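Local structure of tRNA (guanosine(18)-2'-O)-methyltransferase (Aquifex aeolicus, 1ZJR) at residues Ile144-Tyr149 / Gly162-Glu167; Ala41-Cys46 / Leu52-Tyr57; Glu114-Lys119 / Glu173-Tyr178; Leu123-Glu128 / Leu155-Ala160. The protein catalyses the S-adenosyl-L-methionine-dependent 2'-O-methylation of guanosine 18 in a subset of tRNAs. All blocks are in the same frame, centred on the assembly; numbering follows the deposited sequence.

Contact 1. Residues Ile144-Tyr149 / Gly162-Glu167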
# COMPACT_ATOMS: atom_id res chain seq x y z
N ILE A 144 1.32 -14.41 -5.64
CA ILE A 144 -0.03 -14.74 -5.19
C ILE A 144 -1.19 -14.50 -6.15
O ILE A 144 -1.12 -13.68 -7.06
CB ILE A 144 -0.37 -13.97 -3.90
CG1 ILE A 144 -0.26 -12.46 -4.16
CG2 ILE A 144 0.57 -14.39 -2.77
CD1 ILE A 144 -0.79 -11.58 -3.03
N VAL A 145 -2.27 -15.23 -5.91
CA VAL A 145 -3.49 -15.09 -6.69
C VAL A 145 -4.65 -15.17 -5.72
O VAL A 145 -4.50 -15.68 -4.60
CB VAL A 145 -3.68 -16.22 -7.73
CG1 VAL A 145 -2.72 -16.04 -8.88
CG2 VAL A 145 -3.50 -17.58 -7.07
N ILE A 146 -5.79 -14.64 -6.13
CA ILE A 146 -7.00 -14.68 -5.34
C ILE A 146 -7.88 -15.72 -6.04
O ILE A 146 -8.05 -15.67 -7.25
CB ILE A 146 -7.72 -13.31 -5.34
CG1 ILE A 146 -6.83 -12.26 -4.64
CG2 ILE A 146 -9.07 -13.42 -4.63
CD1 ILE A 146 -7.40 -10.83 -4.71
N PRO A 147 -8.44 -16.68 -5.28
CA PRO A 147 -9.28 -17.71 -5.91
C PRO A 147 -10.48 -17.15 -6.67
O PRO A 147 -11.18 -16.26 -6.17
CB PRO A 147 -9.68 -18.60 -4.73
CG PRO A 147 -9.65 -17.66 -3.56
CD PRO A 147 -8.40 -16.85 -3.82
N MET A 148 -10.71 -17.67 -7.87
CA MET A 148 -11.81 -17.24 -8.73
C MET A 148 -12.67 -18.45 -9.09
O MET A 148 -12.15 -19.55 -9.30
CB MET A 148 -11.27 -16.64 -10.03
CG MET A 148 -10.15 -15.64 -9.86
SD MET A 148 -10.76 -14.06 -9.28
CE MET A 148 -9.27 -13.14 -9.17
N TYR A 149 -13.98 -18.25 -9.18
CA TYR A 149 -14.88 -19.35 -9.51
C TYR A 149 -15.82 -19.04 -10.67
O TYR A 149 -16.72 -19.83 -10.96
CB TYR A 149 -15.71 -19.71 -8.27
CG TYR A 149 -14.89 -20.08 -7.06
CD1 TYR A 149 -14.39 -19.10 -6.20
CD2 TYR A 149 -14.61 -21.42 -6.77
CE1 TYR A 149 -13.63 -19.44 -5.09
CE2 TYR A 149 -13.84 -21.77 -5.66
CZ TYR A 149 -13.36 -20.77 -4.82
OH TYR A 149 -12.62 -21.11 -3.71
N GLY A 162 -7.76 -4.41 -1.91
CA GLY A 162 -8.46 -4.36 -0.64
C GLY A 162 -8.60 -5.73 -0.01
O GLY A 162 -8.46 -5.90 1.20
N ILE A 163 -8.89 -6.74 -0.83
CA ILE A 163 -9.05 -8.10 -0.34
C ILE A 163 -7.76 -8.60 0.30
O ILE A 163 -7.75 -9.15 1.40
CB ILE A 163 -9.46 -9.05 -1.49
CG1 ILE A 163 -10.88 -8.70 -1.94
CG2 ILE A 163 -9.35 -10.53 -1.04
CD1 ILE A 163 -11.27 -9.28 -3.29
N ILE A 164 -6.65 -8.39 -0.40
CA ILE A 164 -5.36 -8.83 0.10
C ILE A 164 -4.95 -8.03 1.33
O ILE A 164 -4.53 -8.62 2.33
CB ILE A 164 -4.27 -8.70 -0.98
CG1 ILE A 164 -4.67 -9.54 -2.20
CG2 ILE A 164 -2.92 -9.18 -0.42
CD1 ILE A 164 -3.81 -9.29 -3.44
N LEU A 165 -5.06 -6.71 1.28
CA LEU A 165 -4.69 -5.90 2.43
C LEU A 165 -5.52 -6.21 3.66
O LEU A 165 -5.04 -6.07 4.79
CB LEU A 165 -4.79 -4.40 2.10
CG LEU A 165 -3.65 -3.86 1.23
CD1 LEU A 165 -3.89 -2.38 0.95
CD2 LEU A 165 -2.31 -4.05 1.96
N TYR A 166 -6.77 -6.64 3.48
CA TYR A 166 -7.56 -6.94 4.66
C TYR A 166 -7.26 -8.32 5.23
O TYR A 166 -7.61 -8.62 6.38
CB TYR A 166 -9.06 -6.72 4.40
CG TYR A 166 -9.46 -5.34 4.88
CD1 TYR A 166 -9.74 -5.11 6.23
CD2 TYR A 166 -9.43 -4.24 4.01
CE1 TYR A 166 -9.98 -3.81 6.70
CE2 TYR A 166 -9.66 -2.95 4.48
CZ TYR A 166 -9.94 -2.74 5.82
OH TYR A 166 -10.15 -1.45 6.27
N GLU A 167 -6.59 -9.16 4.45
CA GLU A 167 -6.17 -10.45 4.98
C GLU A 167 -4.96 -10.07 5.85
O GLU A 167 -4.76 -10.61 6.94
CB GLU A 167 -5.74 -11.40 3.87
CG GLU A 167 -4.98 -12.62 4.38
CD GLU A 167 -5.76 -13.45 5.38
OE1 GLU A 167 -5.14 -14.31 6.05
OE2 GLU A 167 -6.99 -13.26 5.51
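The chain passes I164 of the helix at I146, where the CA atoms of these two residues come to 8.2 Å. Residues 144-145 are the last of a strand, from I146 onward the chain is loop, and 162-167 is helical throughout; across the contact side chains meet, with no polar bond between the segments. I164 is the common partner. Its CD1 meets CD1 of I144 at 3.8 Å, the two isoleucines reaching toward each other tip to tip. I144 manages this because its CG1 sits between the backbone N and the carbonyl carbon (chi1 59°), a crowded position that sends CD1 out toward the helix. I146 slants across I164, laying CD1 against CG1 of I164 at 3.9 Å, and the same methyl touches CG2 of I163, one residue earlier on the helix, at 4.2 Å. Branched, wholly apolar isoleucine suits these places: one methyl can serve two neighbours. Were I164 cut back to an alanine, CD1 of I144 would probably lose its mate across the contact and a gap would open beside I146. Contacts of I164 with T103 and L123 seat the helix on the sheet, and Y117 of a loop adds another. I146 and T103 are both predicted to bind S-adenosyl-L-methionine, so the isoleucine cluster probably backs the cofactor pocket. Strand end, following loop and helix 157-174 belong to the C-terminal part of the SpoU fold, where the topological knot characteristic of SPOUT methyltransferases is tied.

Contact 2. Residues Ala41-Cys46 / Leu52-Tyr57; sequences AIVRTC and LYLYYY
Aliphatic groups and one thiol, not rings, join V43 and C46 to L54; the flat groups of the strand are occupied elsewhere. One face of the Y53 ring carries CG of L52, 3.9 Å above the plane and offset toward the rim. Y55 meets F93 edge-to-face, and Y53 and Y55 both lie against I27 of the adjacent strand. Y56, two residues on from L54, makes an edge-to-face pair with F39 of the helix that also bears V43 and C46. Between helix and strand, L54 does most of the work. Its CG stands anti to the backbone N (chi1 -156°), which lifts the branch point from the strand against SG of C46 at 3.9 Å. CD1 then reaches CG2 of V43, also 3.9 Å away, and these two side chains cross at about a right angle. The chi2 of L54 (-144°) lies away from the staggered values. All three residues are buried, and each type fits: leucine is long enough to span from strand to helix, the beta-branched valine offers a compact methyl wall, and cysteine is small enough where the backbones approach most closely, with CA of C46 7.4 Å from CA of L52. The helix also meets helix 157-174, through I42 on S158 and T161 and through T45 on L165. This is the packing of a beta-alpha-beta crossover: strand 26-31, helix 36-49 and strand 51-57, with the helix lying over the parallel sheet.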
# COMPACT_ATOMS: atom_id res chain seq x y z
N ALA A 41 -8.92 4.83 -5.08
CA ALA A 41 -9.56 3.84 -4.23
C ALA A 41 -8.49 3.08 -3.46
O ALA A 41 -8.67 2.75 -2.29
CB ALA A 41 -10.40 2.88 -5.08
N ILE A 42 -7.37 2.80 -4.12
CA ILE A 42 -6.27 2.08 -3.48
C ILE A 42 -5.67 2.94 -2.37
O ILE A 42 -5.30 2.42 -1.31
CB ILE A 42 -5.18 1.71 -4.52
CG1 ILE A 42 -5.70 0.57 -5.40
CG2 ILE A 42 -3.88 1.30 -3.81
CD1 ILE A 42 -4.78 0.19 -6.56
N VAL A 43 -5.58 4.24 -2.59
CA VAL A 43 -5.04 5.13 -1.57
C VAL A 43 -5.95 5.07 -0.35
O VAL A 43 -5.48 4.97 0.79
CB VAL A 43 -4.95 6.60 -2.07
CG1 VAL A 43 -4.52 7.52 -0.94
CG2 VAL A 43 -3.95 6.69 -3.21
N ARG A 44 -7.26 5.12 -0.58
CA ARG A 44 -8.24 5.07 0.51
C ARG A 44 -8.10 3.76 1.29
O ARG A 44 -8.18 3.75 2.52
CB ARG A 44 -9.68 5.18 -0.03
CG ARG A 44 -10.70 5.44 1.09
CD ARG A 44 -12.15 5.11 0.73
NE ARG A 44 -12.67 5.85 -0.42
CZ ARG A 44 -13.96 6.04 -0.67
NH1 ARG A 44 -14.89 5.56 0.15
NH2 ARG A 44 -14.34 6.69 -1.76
N THR A 45 -7.91 2.66 0.57
CA THR A 45 -7.76 1.35 1.19
C THR A 45 -6.47 1.26 2.01
O THR A 45 -6.45 0.64 3.08
CB THR A 45 -7.77 0.25 0.12
OG1 THR A 45 -9.02 0.30 -0.58
CG2 THR A 45 -7.60 -1.12 0.75
N CYS A 46 -5.40 1.87 1.52
CA CYS A 46 -4.13 1.87 2.26
C CYS A 46 -4.35 2.56 3.60
O CYS A 46 -3.95 2.05 4.65
CB CYS A 46 -3.04 2.61 1.47
SG CYS A 46 -2.39 1.65 0.10
N LEU A 52 1.25 3.19 5.65
CA LEU A 52 1.82 4.53 5.70
C LEU A 52 2.58 4.91 4.43
O LEU A 52 2.65 6.08 4.08
CB LEU A 52 2.78 4.65 6.90
CG LEU A 52 3.45 6.01 7.08
CD1 LEU A 52 2.42 7.07 7.39
CD2 LEU A 52 4.48 5.93 8.20
N TYR A 53 3.14 3.91 3.74
CA TYR A 53 3.89 4.18 2.52
C TYR A 53 3.34 3.48 1.29
O TYR A 53 3.23 2.25 1.26
CB TYR A 53 5.36 3.78 2.70
CG TYR A 53 6.04 4.41 3.88
CD1 TYR A 53 6.19 3.72 5.08
CD2 TYR A 53 6.56 5.71 3.80
CE1 TYR A 53 6.84 4.30 6.18
CE2 TYR A 53 7.20 6.30 4.89
CZ TYR A 53 7.34 5.59 6.07
OH TYR A 53 7.99 6.16 7.14
N LEU A 54 3.02 4.27 0.26
CA LEU A 54 2.51 3.76 -1.01
C LEU A 54 3.44 4.28 -2.10
O LEU A 54 3.57 5.49 -2.28
CB LEU A 54 1.10 4.30 -1.28
CG LEU A 54 0.10 3.57 -2.19
CD1 LEU A 54 -0.70 4.61 -2.94
CD2 LEU A 54 0.78 2.63 -3.16
N TYR A 55 4.08 3.37 -2.82
CA TYR A 55 4.97 3.74 -3.92
C TYR A 55 4.25 3.37 -5.20
O TYR A 55 3.40 2.47 -5.19
CB TYR A 55 6.28 2.96 -3.84
CG TYR A 55 7.12 3.32 -2.63
CD1 TYR A 55 6.84 2.77 -1.38
CD2 TYR A 55 8.18 4.22 -2.74
CE1 TYR A 55 7.59 3.11 -0.26
CE2 TYR A 55 8.94 4.57 -1.62
CZ TYR A 55 8.64 4.01 -0.39
OH TYR A 55 9.38 4.35 0.72
N TYR A 56 4.56 4.05 -6.29
CA TYR A 56 3.91 3.74 -7.55
C TYR A 56 4.80 4.01 -8.76
O TYR A 56 5.69 4.86 -8.72
CB TYR A 56 2.60 4.52 -7.67
CG TYR A 56 2.75 5.99 -7.98
CD1 TYR A 56 2.74 6.46 -9.30
CD2 TYR A 56 2.89 6.93 -6.95
CE1 TYR A 56 2.85 7.81 -9.59
CE2 TYR A 56 3.00 8.29 -7.23
CZ TYR A 56 2.98 8.72 -8.55
OH TYR A 56 3.06 10.07 -8.82
N TYR A 57 4.54 3.26 -9.82
CA TYR A 57 5.27 3.37 -11.08
C TYR A 57 4.19 3.55 -12.14
O TYR A 57 3.23 2.78 -12.17
CB TYR A 57 6.04 2.06 -11.32
CG TYR A 57 6.72 1.94 -12.67
CD1 TYR A 57 6.41 0.89 -13.52
CD2 TYR A 57 7.73 2.83 -13.04
CE1 TYR A 57 7.10 0.71 -14.73
CE2 TYR A 57 8.42 2.66 -14.24
CZ TYR A 57 8.10 1.60 -15.08
OH TYR A 57 8.79 1.42 -16.25

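Contact 3. Residues Glu114-Lys119 / Glu173-Tyr178; sequences EVDYTK and EEKGMY
T118 holds OG1 between its backbone N and carbonyl carbon (chi1 69°), while K175, extended beyond CG, stretches across it at about a right angle until the two polar groups meet. The loop here is an Asx turn, and it faces the Schellman motif that ends helix 157-174, in which G176 supplies the positive phi. NZ of K175 donates to OG1 of T118 over 2.9 Å, and the lysine methylenes CD and CE pack against CG2 of the same threonine. OG1 of T118 in turn donates to OD1 of D116 at 2.6 Å, where the carboxylate oxygen offers its syn lone pair. The backbone N of T118 grips that oxygen as well, 2.9 Å away, from the anti side and 31° out of the carboxylate plane. Threonine suits the spot because its hydroxyl can accept from the lysine while donating to the aspartate. A valine in its place would probably leave NZ of K175 without its acceptor and D116 OD1 held by the backbone N alone within the turn. Hydrogen bonds between the backbone at V115 and Y117 and the side chains of Q171 and R172 tie the same loop to the helix. NZ of K175 stays 4.4 Å from OD2 of D116, beyond a salt bridge, though the opposite charges probably still attract. M177 bends at its last torsion against T118, with SD 3.9 Å from CB of T118 and CE 3.3 Å from T118 O.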
# COMPACT_ATOMS: atom_id res chain seq x y z
N GLU A 114 -1.96 -17.73 2.08
CA GLU A 114 -0.85 -18.57 2.54
C GLU A 114 0.37 -17.75 2.95
O GLU A 114 1.31 -18.28 3.56
CB GLU A 114 -0.48 -19.59 1.46
CG GLU A 114 -1.60 -20.58 1.18
CD GLU A 114 -1.24 -21.63 0.15
OE1 GLU A 114 -2.12 -22.44 -0.21
OE2 GLU A 114 -0.07 -21.65 -0.31
N VAL A 115 0.34 -16.46 2.64
CA VAL A 115 1.44 -15.57 2.98
C VAL A 115 1.30 -15.03 4.40
O VAL A 115 0.19 -14.85 4.90
CB VAL A 115 1.49 -14.37 1.99
CG1 VAL A 115 2.47 -13.32 2.48
CG2 VAL A 115 1.90 -14.86 0.61
N ASP A 116 2.43 -14.80 5.06
CA ASP A 116 2.44 -14.25 6.41
C ASP A 116 2.68 -12.75 6.26
O ASP A 116 3.81 -12.31 6.06
CB ASP A 116 3.57 -14.88 7.23
CG ASP A 116 3.69 -14.29 8.62
OD1 ASP A 116 2.96 -13.33 8.93
OD2 ASP A 116 4.51 -14.80 9.41
N TYR A 117 1.60 -11.96 6.34
CA TYR A 117 1.70 -10.51 6.18
C TYR A 117 2.12 -9.76 7.44
O TYR A 117 2.22 -8.54 7.42
CB TYR A 117 0.37 -9.94 5.67
CG TYR A 117 -0.07 -10.50 4.33
CD1 TYR A 117 -0.87 -11.65 4.25
CD2 TYR A 117 0.35 -9.92 3.13
CE1 TYR A 117 -1.23 -12.20 3.02
CE2 TYR A 117 -0.01 -10.46 1.89
CZ TYR A 117 -0.79 -11.60 1.85
OH TYR A 117 -1.13 -12.14 0.64
N THR A 118 2.37 -10.48 8.54
CA THR A 118 2.76 -9.82 9.79
C THR A 118 4.23 -9.43 9.84
O THR A 118 4.64 -8.65 10.71
CB THR A 118 2.44 -10.70 11.02
OG1 THR A 118 3.30 -11.85 11.03
CG2 THR A 118 0.98 -11.15 10.98
N LYS A 119 5.03 -9.97 8.93
CA LYS A 119 6.46 -9.63 8.88
C LYS A 119 6.62 -8.47 7.90
O LYS A 119 5.70 -8.17 7.14
CB LYS A 119 7.27 -10.83 8.37
CG LYS A 119 6.82 -11.31 7.00
CD LYS A 119 7.74 -12.38 6.43
CE LYS A 119 7.69 -13.67 7.21
NZ LYS A 119 8.47 -14.74 6.52
N GLU A 173 -3.99 -7.85 13.11
CA GLU A 173 -4.92 -7.57 14.19
C GLU A 173 -4.82 -8.68 15.24
O GLU A 173 -4.79 -8.42 16.44
CB GLU A 173 -6.35 -7.50 13.65
CG GLU A 173 -7.42 -7.63 14.71
CD GLU A 173 -7.37 -6.54 15.75
OE1 GLU A 173 -8.02 -6.69 16.80
OE2 GLU A 173 -6.67 -5.53 15.52
N GLU A 174 -4.77 -9.92 14.76
CA GLU A 174 -4.69 -11.09 15.62
C GLU A 174 -3.46 -11.09 16.52
O GLU A 174 -3.50 -11.63 17.62
CB GLU A 174 -4.73 -12.36 14.76
CG GLU A 174 -4.82 -13.65 15.56
CD GLU A 174 -5.38 -14.80 14.74
OE1 GLU A 174 -5.40 -15.94 15.25
OE2 GLU A 174 -5.81 -14.56 13.59
N LYS A 175 -2.38 -10.47 16.05
CA LYS A 175 -1.15 -10.39 16.83
C LYS A 175 -1.07 -9.09 17.63
O LYS A 175 -0.04 -8.79 18.23
CB LYS A 175 0.08 -10.50 15.92
CG LYS A 175 0.24 -11.85 15.26
CD LYS A 175 1.63 -11.98 14.65
CE LYS A 175 1.81 -13.32 13.97
NZ LYS A 175 3.20 -13.49 13.45
N GLY A 176 -2.16 -8.33 17.63
CA GLY A 176 -2.19 -7.08 18.36
C GLY A 176 -1.28 -6.01 17.79
O GLY A 176 -0.87 -5.09 18.51
N MET A 177 -0.96 -6.09 16.51
CA MET A 177 -0.08 -5.11 15.89
C MET A 177 -0.69 -3.73 15.67
O MET A 177 -0.01 -2.80 15.27
CB MET A 177 0.49 -5.68 14.60
CG MET A 177 1.53 -6.75 14.88
SD MET A 177 2.11 -7.62 13.43
CE MET A 177 3.25 -6.43 12.76
N TYR A 178 -1.99 -3.60 15.94
CA TYR A 178 -2.66 -2.32 15.82
C TYR A 178 -2.88 -1.76 17.22
O TYR A 178 -3.36 -0.64 17.38
CB TYR A 178 -4.02 -2.44 15.14
CG TYR A 178 -3.95 -2.70 13.65
CD1 TYR A 178 -4.13 -3.98 13.14
CD2 TYR A 178 -3.73 -1.66 12.76
CE1 TYR A 178 -4.09 -4.22 11.77
CE2 TYR A 178 -3.69 -1.88 11.38
CZ TYR A 178 -3.87 -3.16 10.90
OH TYR A 178 -3.83 -3.39 9.54

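Contact 4. Residues Leu123-Glu128 / Leu155-Ala160; sequences LVVGNE and LNVSVA. With GOL (glycerol), chain C.
Apolar and van der Waals contact centres on V157, the first residue of its helix, which packs where G126 ends the strand. CG2 of V157 lies 3.7 Å from the carbonyl O of G126 and 4.3 Å from CB of V125. CG1, placed between the backbone N and the carbonyl carbon (chi1 65°), turns instead to N127, whose side chain crosses that of the valine at about a right angle; CG of N127 is 4.0 Å from that methyl. A beta-branched residue thus offers one methyl to the strand and one to the turn after it. The fully extended backbone of G126 is one that glycine tolerates readily, and its N and O both face a glycerol.

Hydrogen bonding between the segments runs through this glycerol, probably from the crystallisation liquor. The backbone N of G126 donates almost straight to O1 of glycerol (2.9 Å, 166°). O2 of glycerol gives its proton to the carbonyl O of G126 at 2.7 Å, and O3 does likewise to O of L155, also 2.7 Å. T103 holds the glycerol too; since T103 and L155 are predicted cofactor-binding residues, the glycerol probably marks part of the S-adenosyl-L-methionine pocket.

Helix capping is the third kind. N156 is the N-cap: its OD1 takes V159 N at 3.0 Å on an in-plane lone pair, and weakly S158 N, while ND2 bonds N38.

Strand 121-126 runs inside the parallel sheet between strands 26-31 and 99-103, and the start of helix 157-174 lies over its C-terminal end, with V157 also against N38 of helix 36-49.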
# COMPACT_ATOMS: atom_id res chain seq x y z
N LEU A 123 3.65 -5.25 -0.54
CA LEU A 123 2.65 -5.88 -1.40
C LEU A 123 2.65 -5.15 -2.74
O LEU A 123 2.40 -3.94 -2.78
CB LEU A 123 1.25 -5.77 -0.78
CG LEU A 123 0.11 -6.17 -1.72
CD1 LEU A 123 0.22 -7.66 -2.04
CD2 LEU A 123 -1.24 -5.86 -1.08
N VAL A 124 2.92 -5.87 -3.83
CA VAL A 124 2.94 -5.25 -5.15
C VAL A 124 1.71 -5.68 -5.94
O VAL A 124 1.48 -6.87 -6.13
CB VAL A 124 4.21 -5.64 -5.95
CG1 VAL A 124 4.32 -4.76 -7.20
CG2 VAL A 124 5.45 -5.50 -5.08
N VAL A 125 0.94 -4.70 -6.41
CA VAL A 125 -0.26 -4.96 -7.20
C VAL A 125 -0.12 -4.18 -8.50
O VAL A 125 0.74 -3.31 -8.60
CB VAL A 125 -1.54 -4.47 -6.47
CG1 VAL A 125 -1.70 -5.20 -5.14
CG2 VAL A 125 -1.46 -2.97 -6.24
N GLY A 126 -0.95 -4.47 -9.49
CA GLY A 126 -0.81 -3.72 -10.73
C GLY A 126 -1.78 -4.10 -11.82
O GLY A 126 -2.59 -5.01 -11.65
N ASN A 127 -1.69 -3.39 -12.94
CA ASN A 127 -2.55 -3.64 -14.09
C ASN A 127 -1.81 -4.13 -15.32
O ASN A 127 -2.22 -3.85 -16.44
CB ASN A 127 -3.33 -2.38 -14.48
CG ASN A 127 -4.59 -2.21 -13.67
OD1 ASN A 127 -5.42 -3.12 -13.58
ND2 ASN A 127 -4.77 -1.03 -13.11
N GLU A 128 -0.70 -4.84 -15.12
CA GLU A 128 0.01 -5.39 -16.27
C GLU A 128 -0.74 -6.67 -16.60
O GLU A 128 -1.61 -7.10 -15.83
CB GLU A 128 1.49 -5.68 -15.95
CG GLU A 128 2.35 -4.44 -15.68
CD GLU A 128 2.46 -3.48 -16.87
OE1 GLU A 128 3.12 -2.43 -16.73
OE2 GLU A 128 1.90 -3.76 -17.95
N LEU A 155 -9.75 -9.91 -10.87
CA LEU A 155 -10.62 -8.91 -10.26
C LEU A 155 -10.12 -7.51 -10.59
O LEU A 155 -8.99 -7.34 -11.05
CB LEU A 155 -10.59 -9.07 -8.73
CG LEU A 155 -11.18 -10.34 -8.11
CD1 LEU A 155 -10.66 -10.51 -6.69
CD2 LEU A 155 -12.70 -10.26 -8.13
N ASN A 156 -10.96 -6.51 -10.35
CA ASN A 156 -10.58 -5.11 -10.54
C ASN A 156 -9.38 -4.94 -9.59
O ASN A 156 -9.42 -5.42 -8.46
CB ASN A 156 -11.74 -4.20 -10.13
CG ASN A 156 -11.31 -2.77 -9.82
OD1 ASN A 156 -10.83 -2.48 -8.72
ND2 ASN A 156 -11.46 -1.87 -10.79
N VAL A 157 -8.31 -4.27 -10.04
CA VAL A 157 -7.11 -4.10 -9.22
C VAL A 157 -7.36 -3.49 -7.83
O VAL A 157 -6.72 -3.89 -6.85
CB VAL A 157 -6.03 -3.28 -9.97
CG1 VAL A 157 -6.51 -1.86 -10.20
CG2 VAL A 157 -4.70 -3.28 -9.19
N SER A 158 -8.27 -2.53 -7.74
CA SER A 158 -8.55 -1.89 -6.45
C SER A 158 -9.25 -2.86 -5.50
O SER A 158 -8.97 -2.90 -4.30
CB SER A 158 -9.42 -0.64 -6.66
OG SER A 158 -9.75 -0.05 -5.42
N VAL A 159 -10.16 -3.66 -6.04
CA VAL A 159 -10.87 -4.62 -5.22
C VAL A 159 -9.90 -5.68 -4.72
O VAL A 159 -9.91 -6.03 -3.54
CB VAL A 159 -12.02 -5.30 -6.02
CG1 VAL A 159 -12.73 -6.34 -5.15
CG2 VAL A 159 -13.02 -4.24 -6.48
N ALA A 160 -9.04 -6.18 -5.60
CA ALA A 160 -8.06 -7.20 -5.22
C ALA A 160 -7.13 -6.66 -4.14
O ALA A 160 -6.79 -7.36 -3.19
CB ALA A 160 -7.25 -7.65 -6.44
C1 GOL C . -4.04 -7.22 -8.58
O1 GOL C . -2.74 -6.69 -8.81
C2 GOL C . -4.63 -7.63 -9.97
O2 GOL C . -4.71 -6.45 -10.81
C3 GOL C . -6.05 -8.22 -9.79
O3 GOL C . -6.61 -8.65 -11.03

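Helix 157-174 ties three of the contacts together: contact 4 at its start, contact 1 along its middle, contact 3 at its end. Contacts 1 and 4, centred about 10 Å apart, alternate along the chain and touch directly, CD1 of I146 lying 3.6 Å from CB of A160; between them they hold the predicted cofactor residues I146 and L155. The glycerol of contact 4 lies about 6 Å from the side chain of I164 in contact 1. Contact 2 lies about 11 Å from contact 4, centre to centre, and CG1 of I42 comes 3.9 Å from CA of S158. Contact 3, about 16 Å from contact 1 between centres, lies away from the pocket, yet Y117 OH approaches CG2 of I164 at 3.6 Å.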